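Local coordinates for protein tapirin (Caldicellulosiruptor kristjanssonii, PDB 6N2B) that binds cellulose and probably helps the thermophilic bacterium adhere to plant biomass, through a calcium-containing C-terminal domain built on a beta-helix, at residues S200-F205 and K413-D418. Numbering follows the deposited sequence.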
loop_
_atom_site.group_PDB
_atom_site.type_symbol
_atom_site.label_atom_id
_atom_site.label_comp_id
_atom_site.label_asym_id
_atom_site.label_seq_id
_atom_site.Cartn_x
_atom_site.Cartn_y
_atom_site.Cartn_z
ATOM N N SER A 200 0.742 14.144 -6.443
ATOM C CA SER A 200 -0.265 13.654 -7.371
ATOM C C SER A 200 -0.217 12.131 -7.390
ATOM O O SER A 200 0.871 11.550 -7.387
ATOM C CB SER A 200 0.004 14.241 -8.767
ATOM O OG SER A 200 -1.171 14.283 -9.550
ATOM N N TRP A 201 -1.386 11.475 -7.408
ATOM C CA TRP A 201 -1.389 10.011 -7.468
ATOM C C TRP A 201 -1.028 9.460 -8.846
ATOM O O TRP A 201 -0.724 8.267 -8.949
ATOM C CB TRP A 201 -2.742 9.414 -7.020
ATOM C CG TRP A 201 -3.933 9.810 -7.832
ATOM C CD1 TRP A 201 -4.891 10.716 -7.482
ATOM C CD2 TRP A 201 -4.305 9.314 -9.131
ATOM N NE1 TRP A 201 -5.830 10.824 -8.484
ATOM C CE2 TRP A 201 -5.489 9.976 -9.507
ATOM C CE3 TRP A 201 -3.744 8.385 -10.018
ATOM C CZ2 TRP A 201 -6.122 9.739 -10.728
ATOM C CZ3 TRP A 201 -4.369 8.157 -11.227
ATOM C CH2 TRP A 201 -5.551 8.827 -11.570
ATOM N N ASN A 202 -1.038 10.266 -9.903
ATOM C CA ASN A 202 -0.660 9.733 -11.203
ATOM C C ASN A 202 0.784 10.061 -11.591
ATOM O O ASN A 202 1.189 9.784 -12.723
ATOM C CB ASN A 202 -1.653 10.185 -12.285
ATOM C CG ASN A 202 -1.586 11.670 -12.600
ATOM O OD1 ASN A 202 -0.674 12.383 -12.185
ATOM N ND2 ASN A 202 -2.560 12.136 -13.371
ATOM N N ASP A 203 1.579 10.581 -10.659
ATOM C CA ASP A 203 2.970 10.953 -10.895
ATOM C C ASP A 203 3.892 9.836 -10.430
ATOM O O ASP A 203 3.911 9.505 -9.243
ATOM C CB ASP A 203 3.298 12.241 -10.145
ATOM C CG ASP A 203 4.680 12.757 -10.440
ATOM O OD1 ASP A 203 5.268 12.365 -11.473
ATOM O OD2 ASP A 203 5.170 13.573 -9.624
ATOM N N LEU A 204 4.689 9.294 -11.354
ATOM C CA LEU A 204 5.583 8.193 -11.007
ATOM C C LEU A 204 6.549 8.578 -9.893
ATOM O O LEU A 204 6.888 7.749 -9.043
ATOM C CB LEU A 204 6.353 7.730 -12.248
ATOM C CG LEU A 204 7.572 6.814 -12.092
ATOM C CD1 LEU A 204 7.179 5.349 -11.940
ATOM C CD2 LEU A 204 8.457 6.979 -13.294
ATOM N N PHE A 205 6.994 9.830 -9.868
ATOM C CA PHE A 205 7.995 10.247 -8.895
ATOM C C PHE A 205 7.418 10.544 -7.518
ATOM O O PHE A 205 8.179 10.929 -6.620
ATOM C CB PHE A 205 8.766 11.449 -9.450
ATOM C CG PHE A 205 9.490 11.117 -10.719
ATOM C CD1 PHE A 205 10.660 10.374 -10.683
ATOM C CD2 PHE A 205 8.953 11.450 -11.947
ATOM C CE1 PHE A 205 11.310 10.015 -11.848
ATOM C CE2 PHE A 205 9.589 11.083 -13.106
ATOM C CZ PHE A 205 10.776 10.367 -13.057
ATOM N N LYS A 413 -9.505 4.087 -12.038
ATOM C CA LYS A 413 -9.896 2.965 -12.886
ATOM C C LYS A 413 -9.569 3.234 -14.353
ATOM O O LYS A 413 -9.226 2.310 -15.101
ATOM C CB LYS A 413 -11.391 2.698 -12.710
ATOM C CG LYS A 413 -11.829 1.252 -12.905
ATOM C CD LYS A 413 -13.322 1.183 -13.184
ATOM C CE LYS A 413 -14.158 1.107 -11.893
ATOM N NZ LYS A 413 -14.329 -0.291 -11.384
ATOM N N ASN A 414 -9.650 4.491 -14.774
ATOM C CA ASN A 414 -9.503 4.849 -16.173
ATOM C C ASN A 414 -8.079 5.206 -16.550
ATOM O O ASN A 414 -7.815 5.450 -17.731
ATOM C CB ASN A 414 -10.423 6.027 -16.522
ATOM C CG ASN A 414 -11.885 5.609 -16.671
ATOM O OD1 ASN A 414 -12.185 4.454 -16.983
ATOM N ND2 ASN A 414 -12.798 6.555 -16.455
ATOM N N PHE A 415 -7.158 5.244 -15.594
ATOM C CA PHE A 415 -5.780 5.630 -15.880
ATOM C C PHE A 415 -4.965 4.390 -16.230
ATOM O O PHE A 415 -4.904 3.437 -15.437
ATOM C CB PHE A 415 -5.167 6.367 -14.693
ATOM C CG PHE A 415 -3.907 7.089 -15.027
ATOM C CD1 PHE A 415 -3.942 8.362 -15.564
ATOM C CD2 PHE A 415 -2.678 6.490 -14.813
ATOM C CE1 PHE A 415 -2.772 9.030 -15.871
ATOM C CE2 PHE A 415 -1.506 7.154 -15.121
ATOM C CZ PHE A 415 -1.553 8.424 -15.650
ATOM N N ASP A 416 -4.352 4.399 -17.423
ATOM C CA ASP A 416 -3.537 3.279 -17.902
ATOM C C ASP A 416 -2.078 3.552 -17.527
ATOM O O ASP A 416 -1.281 4.074 -18.311
ATOM C CB ASP A 416 -3.737 3.088 -19.402
ATOM C CG ASP A 416 -2.939 1.919 -19.967
ATOM O OD1 ASP A 416 -2.210 1.249 -19.201
ATOM O OD2 ASP A 416 -3.046 1.673 -21.190
ATOM N N PHE A 417 -1.734 3.181 -16.285
ATOM C CA PHE A 417 -0.406 3.453 -15.739
ATOM C C PHE A 417 0.685 2.957 -16.672
ATOM O O PHE A 417 1.690 3.644 -16.887
ATOM C CB PHE A 417 -0.252 2.797 -14.361
ATOM C CG PHE A 417 -0.873 3.580 -13.234
ATOM C CD1 PHE A 417 -2.206 3.379 -12.878
ATOM C CD2 PHE A 417 -0.129 4.511 -12.521
ATOM C CE1 PHE A 417 -2.786 4.093 -11.844
ATOM C CE2 PHE A 417 -0.707 5.235 -11.477
ATOM C CZ PHE A 417 -2.034 5.022 -11.141
ATOM N N ASP A 418 0.499 1.769 -17.245
ATOM C CA ASP A 418 1.524 1.199 -18.108
ATOM C C ASP A 418 1.746 2.039 -19.348
ATOM O O ASP A 418 2.860 2.073 -19.880
ATOM C CB ASP A 418 1.128 -0.210 -18.512
ATOM C CG ASP A 418 1.841 -1.246 -17.717
ATOM O OD1 ASP A 418 3.090 -1.152 -17.657
ATOM O OD2 ASP A 418 1.161 -2.140 -17.160
#
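Trp201 drives the edge of its six-membered ring toward the face of Phe415, a T-shaped pair with centroids 5.6 Å apart and planes at 85°. Trp201 CZ3 lies 4.0 Å from Phe415 CG and 3.9 Å from Phe417 CZ, and CH2 beside it meets Phe415 CB, so the CE3-CZ3-CH2 edge touches both phenylalanines. Asn202 adds a CH-pi contact, its CB standing over a face of Phe415, 4.0 Å from the ring centroid. Phe415 CG lies anti to the backbone N (chi1 -165°), which swings the ring toward the turn formed by Ser200 to Asp203. Within that turn Ser200 OG gives Asn202 OD1 a 3.3 Å hydrogen bond from well above the carbonyl plane. The packed side is aromatic and aliphatic: Phe415 CD2 sits 3.6 Å above the centre of a Phe417 face, Phe417 stacks on Tyr229, and Trp201 and Phe417 rest on Ile249. Pro551 touches Asn202 and Phe415. The looser side holds exposed Asn414 and Asp416. No hydrogen bond joins the segments. An alanine in place of Phe415 would probably deprive the indole edge of its aromatic face and open a gap beneath Asn202 CB. Away from the calcium site, this is aromatic packing of two loops, by which the long connection returning from the far end of the parallel strands lies against the flank of the beta-helix.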